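Local coordinates for protein chorismate mutase (Burkholderia thailandensis, PDB 6CNZ) that probably catalyses the rearrangement of chorismate to prephenate, the step that leads toward phenylalanine and tyrosine, as an all-helical dimeric chorismate mutase, at residues N65-F76 with L122-R133. Residues are numbered along the deposited sequence; the frame is centred on the assembly and turned at random.
Sequences NGVDPAYARTFF and LIAALARVAPLR
The start of helix 69-96 meets the end of helix 107-129 at 122° between their directions, with Tyr71 and Leu126 burying the largest areas. The segment axes pass 11.0 Å apart. Leu126 fits between two aromatic rings. Its CD1 lies over a face of Phe75, 3.9 Å from the ring centroid, a CH-pi contact. CG of Leu126 is 3.7 Å from CE2 of Tyr71, and CD2 reaches the backbone of Ala72. Tyr71 CG stands anti to the backbone N (chi1 -179°), which carries the ring across to the second helix. The extended Arg133 chain runs antiparallel to the tyrosine side chain, with CD over the ring face. Its guanidinium lies 22° from the ring plane, with CD1 of Tyr71 3.3 Å above its centre. The Tyr71 hydroxyl is hydrogen-bonded to Val170 O.

Asp68 is the N-cap of helix 69-96. Its OD2 accepts from Tyr71 N at 2.9 Å, from above the carboxylate plane. A water links OD2 to Arg133 NH2, and the direct salt bridge to NH1 is long, at 3.9 Å. Before the cap, Val67 CG2 packs tightly on Ala127 CB. Gly66, at positive phi, is the C-prime residue of a Schellman motif closing helix 48-64. The contact thus packs an interhelical turn of this all-helical type II fold against helix 107-129.

No hydrogen bond joins the segments directly. Contact is mainly van der Waals and CH-pi, while the water-linked Asp68–Arg133 pair probably helps keep the guanidinium nearly parallel to the Tyr71 ring.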
ATOM      1  N   ASN A  65      18.081   8.802 -11.040  1.00 52.64           N
ATOM      2  CA  ASN A  65      17.248   7.802 -11.699  1.00 54.79           C
ATOM      3  C   ASN A  65      16.874   8.166 -13.134  1.00 56.42           C
ATOM      4  O   ASN A  65      16.002   7.507 -13.714  1.00 54.30           O
ATOM      5  CB  ASN A  65      15.962   7.566 -10.898  1.00 62.03           C
ATOM      6  CG  ASN A  65      16.223   6.985  -9.515  1.00 76.97           C
ATOM      7  OD1 ASN A  65      16.271   5.766  -9.344  1.00 79.98           O
ATOM      8  ND2 ASN A  65      16.375   7.859  -8.517  1.00 78.22           N
ATOM      9  N   GLY A  66      17.478   9.201 -13.711  1.00 55.58           N
ATOM     10  CA  GLY A  66      17.170   9.551 -15.088  1.00 54.10           C
ATOM     11  C   GLY A  66      15.834  10.228 -15.326  1.00 53.72           C
ATOM     12  O   GLY A  66      15.426  10.363 -16.483  1.00 55.95           O
ATOM     13  N   VAL A  67      15.144  10.667 -14.272  1.00 48.79           N
ATOM     14  CA  VAL A  67      13.878  11.381 -14.387  1.00 43.18           C
ATOM     15  C   VAL A  67      14.143  12.878 -14.427  1.00 43.96           C
ATOM     16  O   VAL A  67      14.969  13.387 -13.663  1.00 40.66           O
ATOM     17  CB  VAL A  67      12.951  11.039 -13.208  1.00 38.86           C
ATOM     18  CG1 VAL A  67      11.550  11.547 -13.485  1.00 38.15           C
ATOM     19  CG2 VAL A  67      12.954   9.569 -12.972  1.00 42.76           C
ATOM     20  N   ASP A  68      13.406  13.589 -15.277  1.00 42.35           N
ATOM     21  CA  ASP A  68      13.473  15.052 -15.327  1.00 42.46           C
ATOM     22  C   ASP A  68      13.194  15.668 -13.956  1.00 41.95           C
ATOM     23  O   ASP A  68      12.097  15.469 -13.409  1.00 35.90           O
ATOM     24  CB  ASP A  68      12.475  15.588 -16.343  1.00 42.33           C
ATOM     25  CG  ASP A  68      12.360  17.093 -16.297  1.00 47.92           C
ATOM     26  OD1 ASP A  68      13.343  17.766 -16.649  1.00 54.55           O
ATOM     27  OD2 ASP A  68      11.295  17.603 -15.906  1.00 51.48           O
ATOM     28  N   PRO A  69      14.132  16.433 -13.381  1.00 43.01           N
ATOM     29  CA  PRO A  69      13.948  16.889 -11.992  1.00 42.78           C
ATOM     30  C   PRO A  69      12.680  17.698 -11.781  1.00 39.55           C
ATOM     31  O   PRO A  69      12.048  17.575 -10.728  1.00 40.84           O
ATOM     32  CB  PRO A  69      15.211  17.732 -11.727  1.00 42.73           C
ATOM     33  CG  PRO A  69      16.228  17.216 -12.689  1.00 44.16           C
ATOM     34  CD  PRO A  69      15.455  16.797 -13.922  1.00 42.65           C
ATOM     35  N   ALA A  70      12.281  18.518 -12.755  1.00 40.93           N
ATOM     36  CA  ALA A  70      11.084  19.333 -12.569  1.00 37.91           C
ATOM     37  C   ALA A  70       9.824  18.476 -12.606  1.00 35.07           C
ATOM     38  O   ALA A  70       8.857  18.740 -11.884  1.00 39.10           O
ATOM     39  CB  ALA A  70      11.032  20.436 -13.628  1.00 38.10           C
ATOM     40  N   TYR A  71       9.818  17.446 -13.449  1.00 32.29           N
ATOM     41  CA  TYR A  71       8.702  16.511 -13.491  1.00 29.91           C
ATOM     42  C   TYR A  71       8.541  15.790 -12.160  1.00 33.12           C
ATOM     43  O   TYR A  71       7.425  15.649 -11.651  1.00 27.72           O
ATOM     44  CB  TYR A  71       8.951  15.518 -14.612  1.00 39.96           C
ATOM     45  CG  TYR A  71       7.892  14.485 -14.842  1.00 33.23           C
ATOM     46  CD1 TYR A  71       6.580  14.848 -15.071  1.00 29.04           C
ATOM     47  CD2 TYR A  71       8.225  13.139 -14.887  1.00 33.53           C
ATOM     48  CE1 TYR A  71       5.614  13.901 -15.311  1.00 30.43           C
ATOM     49  CE2 TYR A  71       7.272  12.179 -15.135  1.00 29.72           C
ATOM     50  CZ  TYR A  71       5.963  12.565 -15.352  1.00 36.64           C
ATOM     51  OH  TYR A  71       5.006  11.606 -15.608  1.00 30.09           O
ATOM     52  N   ALA A  72       9.646  15.328 -11.577  1.00 35.45           N
ATOM     53  CA  ALA A  72       9.555  14.668 -10.279  1.00 35.63           C
ATOM     54  C   ALA A  72       9.158  15.653  -9.188  1.00 28.84           C
ATOM     55  O   ALA A  72       8.334  15.326  -8.330  1.00 27.08           O
ATOM     56  CB  ALA A  72      10.876  13.991  -9.937  1.00 28.43           C
ATOM     57  N   ARG A  73       9.713  16.868  -9.216  1.00 29.76           N
ATOM     58  CA  ARG A  73       9.384  17.852  -8.186  1.00 35.34           C
ATOM     59  C   ARG A  73       7.898  18.185  -8.211  1.00 34.21           C
ATOM     60  O   ARG A  73       7.215  18.130  -7.178  1.00 32.64           O
ATOM     61  CB  ARG A  73      10.214  19.127  -8.365  1.00 34.51           C
ATOM     62  CG  ARG A  73       9.928  20.175  -7.289  1.00 39.88           C
ATOM     63  CD  ARG A  73      10.497  21.562  -7.620  1.00 46.71           C
ATOM     64  NE  ARG A  73      10.344  22.440  -6.460  1.00 53.77           N
ATOM     65  CZ  ARG A  73      11.240  22.550  -5.481  1.00 52.52           C
ATOM     66  NH1 ARG A  73      12.369  21.856  -5.531  1.00 57.66           N
ATOM     67  NH2 ARG A  73      11.016  23.361  -4.457  1.00 45.56           N
ATOM     68  N   THR A  74       7.378  18.512  -9.393  1.00 29.40           N
ATOM     69  CA  THR A  74       5.953  18.787  -9.526  1.00 32.33           C
ATOM     70  C   THR A  74       5.112  17.621  -9.022  1.00 26.40           C
ATOM     71  O   THR A  74       4.140  17.823  -8.288  1.00 35.46           O
ATOM     72  CB  THR A  74       5.615  19.084 -10.986  1.00 36.45           C
ATOM     73  OG1 THR A  74       6.255  20.296 -11.369  1.00 40.02           O
ATOM     74  CG2 THR A  74       4.109  19.240 -11.164  1.00 37.26           C
ATOM     75  N   PHE A  75       5.482  16.391  -9.400  1.00 32.33           N
ATOM     76  CA  PHE A  75       4.752  15.223  -8.924  1.00 30.98           C
ATOM     77  C   PHE A  75       4.747  15.165  -7.402  1.00 32.39           C
ATOM     78  O   PHE A  75       3.733  14.798  -6.793  1.00 27.99           O
ATOM     79  CB  PHE A  75       5.352  13.947  -9.510  1.00 32.81           C
ATOM     80  CG  PHE A  75       4.679  12.672  -9.040  1.00 29.62           C
ATOM     81  CD1 PHE A  75       3.458  12.275  -9.571  1.00 25.41           C
ATOM     82  CD2 PHE A  75       5.281  11.866  -8.087  1.00 25.41           C
ATOM     83  CE1 PHE A  75       2.841  11.104  -9.157  1.00 24.60           C
ATOM     84  CE2 PHE A  75       4.676  10.683  -7.663  1.00 25.92           C
ATOM     85  CZ  PHE A  75       3.450  10.299  -8.202  1.00 23.04           C
ATOM     86  N   PHE A  76       5.856  15.549  -6.764  1.00 29.63           N
ATOM     87  CA  PHE A  76       5.861  15.488  -5.307  1.00 31.87           C
ATOM     88  C   PHE A  76       5.212  16.717  -4.685  1.00 31.85           C
ATOM     89  O   PHE A  76       4.618  16.600  -3.607  1.00 30.64           O
ATOM     90  CB  PHE A  76       7.280  15.242  -4.773  1.00 28.04           C
ATOM     91  CG  PHE A  76       7.623  13.771  -4.675  1.00 29.15           C
ATOM     92  CD1 PHE A  76       8.058  13.061  -5.794  1.00 25.65           C
ATOM     93  CD2 PHE A  76       7.468  13.084  -3.481  1.00 34.66           C
ATOM     94  CE1 PHE A  76       8.356  11.702  -5.712  1.00 29.86           C
ATOM     95  CE2 PHE A  76       7.766  11.719  -3.395  1.00 37.23           C
ATOM     96  CZ  PHE A  76       8.211  11.030  -4.516  1.00 36.66           C
ATOM     97  N   LEU A 122       8.235   5.656  -5.476  1.00 28.87           N
ATOM     98  CA  LEU A 122       7.515   6.571  -6.353  1.00 28.16           C
ATOM     99  C   LEU A 122       8.422   7.142  -7.427  1.00 34.48           C
ATOM    100  O   LEU A 122       8.011   7.270  -8.588  1.00 34.80           O
ATOM    101  CB  LEU A 122       6.897   7.692  -5.530  1.00 24.13           C
ATOM    102  CG  LEU A 122       5.631   7.230  -4.810  1.00 29.46           C
ATOM    103  CD1 LEU A 122       5.098   8.336  -3.909  1.00 26.62           C
ATOM    104  CD2 LEU A 122       4.578   6.826  -5.840  1.00 30.57           C
ATOM    105  N   ILE A 123       9.659   7.497  -7.068  1.00 31.52           N
ATOM    106  CA  ILE A 123      10.560   8.047  -8.078  1.00 34.45           C
ATOM    107  C   ILE A 123      10.872   6.997  -9.132  1.00 34.81           C
ATOM    108  O   ILE A 123      10.876   7.290 -10.330  1.00 32.50           O
ATOM    109  CB  ILE A 123      11.839   8.607  -7.430  1.00 29.77           C
ATOM    110  CG1 ILE A 123      11.491   9.865  -6.649  1.00 43.91           C
ATOM    111  CG2 ILE A 123      12.886   8.927  -8.487  1.00 31.57           C
ATOM    112  CD1 ILE A 123      12.695  10.623  -6.184  1.00 45.20           C
ATOM    113  N   ALA A 124      11.105   5.753  -8.710  1.00 37.59           N
ATOM    114  CA  ALA A 124      11.334   4.683  -9.676  1.00 34.04           C
ATOM    115  C   ALA A 124      10.075   4.387 -10.491  1.00 36.10           C
ATOM    116  O   ALA A 124      10.159   4.099 -11.694  1.00 31.03           O
ATOM    117  CB  ALA A 124      11.818   3.425  -8.955  1.00 36.05           C
ATOM    118  N   ALA A 125       8.899   4.451  -9.858  1.00 30.72           N
ATOM    119  CA  ALA A 125       7.662   4.226 -10.597  1.00 33.79           C
ATOM    120  C   ALA A 125       7.416   5.340 -11.606  1.00 32.78           C
ATOM    121  O   ALA A 125       6.974   5.077 -12.728  1.00 32.75           O
ATOM    122  CB  ALA A 125       6.475   4.112  -9.638  1.00 28.44           C
ATOM    123  N   LEU A 126       7.694   6.590 -11.220  1.00 34.80           N
ATOM    124  CA  LEU A 126       7.532   7.713 -12.138  1.00 32.43           C
ATOM    125  C   LEU A 126       8.453   7.576 -13.345  1.00 38.60           C
ATOM    126  O   LEU A 126       8.059   7.890 -14.477  1.00 40.57           O
ATOM    127  CB  LEU A 126       7.809   9.023 -11.396  1.00 36.23           C
ATOM    128  CG  LEU A 126       7.220  10.335 -11.927  1.00 30.58           C
ATOM    129  CD1 LEU A 126       5.689  10.284 -11.957  1.00 27.40           C
ATOM    130  CD2 LEU A 126       7.695  11.483 -11.051  1.00 32.13           C
ATOM    131  N   ALA A 127       9.690   7.120 -13.117  1.00 31.12           N
ATOM    132  CA  ALA A 127      10.630   6.909 -14.217  1.00 30.96           C
ATOM    133  C   ALA A 127      10.054   5.978 -15.273  1.00 32.51           C
ATOM    134  O   ALA A 127      10.300   6.161 -16.469  1.00 35.31           O
ATOM    135  CB  ALA A 127      11.949   6.339 -13.693  1.00 38.73           C
ATOM    136  N   ARG A 128       9.295   4.960 -14.856  1.00 32.37           N
ATOM    137  CA  ARG A 128       8.718   4.064 -15.852  1.00 29.88           C
ATOM    138  C   ARG A 128       7.535   4.691 -16.559  1.00 34.14           C
ATOM    139  O   ARG A 128       7.189   4.262 -17.665  1.00 38.88           O
ATOM    140  CB  ARG A 128       8.293   2.740 -15.223  1.00 31.53           C
ATOM    141  CG  ARG A 128       9.467   1.851 -14.833  1.00 38.60           C
ATOM    142  CD  ARG A 128       8.995   0.666 -14.024  1.00 45.47           C
ATOM    143  NE  ARG A 128      10.104  -0.031 -13.383  1.00 45.98           N
ATOM    144  CZ  ARG A 128       9.956  -1.095 -12.602  1.00 43.05           C
ATOM    145  NH1 ARG A 128       8.743  -1.577 -12.377  1.00 35.52           N
ATOM    146  NH2 ARG A 128      11.015  -1.671 -12.045  1.00 43.09           N
ATOM    147  N   VAL A 129       6.899   5.685 -15.943  1.00 29.16           N
ATOM    148  CA  VAL A 129       5.770   6.358 -16.578  1.00 35.88           C
ATOM    149  C   VAL A 129       6.227   7.488 -17.494  1.00 29.40           C
ATOM    150  O   VAL A 129       5.504   7.846 -18.433  1.00 32.84           O
ATOM    151  CB  VAL A 129       4.801   6.830 -15.479  1.00 34.02           C
ATOM    152  CG1 VAL A 129       3.764   7.798 -16.012  1.00 28.97           C
ATOM    153  CG2 VAL A 129       4.117   5.612 -14.858  1.00 37.95           C
ATOM    154  N   ALA A 130       7.430   8.004 -17.289  1.00 28.38           N
ATOM    155  CA  ALA A 130       7.932   9.153 -18.040  1.00 38.81           C
ATOM    156  C   ALA A 130       7.762   9.040 -19.555  1.00 42.31           C
ATOM    157  O   ALA A 130       7.250   9.995 -20.157  1.00 39.09           O
ATOM    158  CB  ALA A 130       9.398   9.386 -17.652  1.00 39.44           C
ATOM    159  N   PRO A 131       8.109   7.930 -20.223  1.00 38.84           N
ATOM    160  CA  PRO A 131       7.980   7.900 -21.695  1.00 37.09           C
ATOM    161  C   PRO A 131       6.560   8.121 -22.198  1.00 41.06           C
ATOM    162  O   PRO A 131       6.383   8.362 -23.399  1.00 43.39           O
ATOM    163  CB  PRO A 131       8.472   6.496 -22.074  1.00 39.39           C
ATOM    164  CG  PRO A 131       9.229   5.994 -20.877  1.00 33.75           C
ATOM    165  CD  PRO A 131       8.546   6.621 -19.697  1.00 38.45           C
ATOM    166  N   LEU A 132       5.554   8.023 -21.332  1.00 38.63           N
ATOM    167  CA  LEU A 132       4.148   8.198 -21.683  1.00 38.29           C
ATOM    168  C   LEU A 132       3.659   9.613 -21.426  1.00 39.53           C
ATOM    169  O   LEU A 132       2.506   9.927 -21.752  1.00 40.92           O
ATOM    170  CB  LEU A 132       3.277   7.224 -20.877  1.00 47.89           C
ATOM    171  CG  LEU A 132       3.128   5.757 -21.308  1.00 61.30           C
ATOM    172  CD1 LEU A 132       4.443   5.128 -21.777  1.00 62.29           C
ATOM    173  CD2 LEU A 132       2.550   4.962 -20.157  1.00 58.55           C
ATOM    174  N   ARG A 133       4.515  10.462 -20.849  1.00 37.44           N
ATOM    175  CA  ARG A 133       4.068  11.733 -20.293  1.00 41.47           C
ATOM    176  C   ARG A 133       3.318  12.558 -21.329  1.00 31.92           C
ATOM    177  O   ARG A 133       2.292  13.171 -21.023  1.00 32.03           O
ATOM    178  CB  ARG A 133       5.281  12.492 -19.752  1.00 39.11           C
ATOM    179  CG  ARG A 133       4.998  13.851 -19.176  1.00 41.83           C
ATOM    180  CD  ARG A 133       6.306  14.513 -18.784  1.00 36.14           C
ATOM    181  NE  ARG A 133       6.099  15.838 -18.222  1.00 39.70           N
ATOM    182  CZ  ARG A 133       7.083  16.664 -17.888  1.00 39.61           C
ATOM    183  NH1 ARG A 133       8.349  16.300 -18.065  1.00 36.54           N
ATOM    184  NH2 ARG A 133       6.803  17.853 -17.382  1.00 47.64           N
TER
HETATM  185  O   HOH W   1       9.173  18.881 -16.874  1.00 44.27           O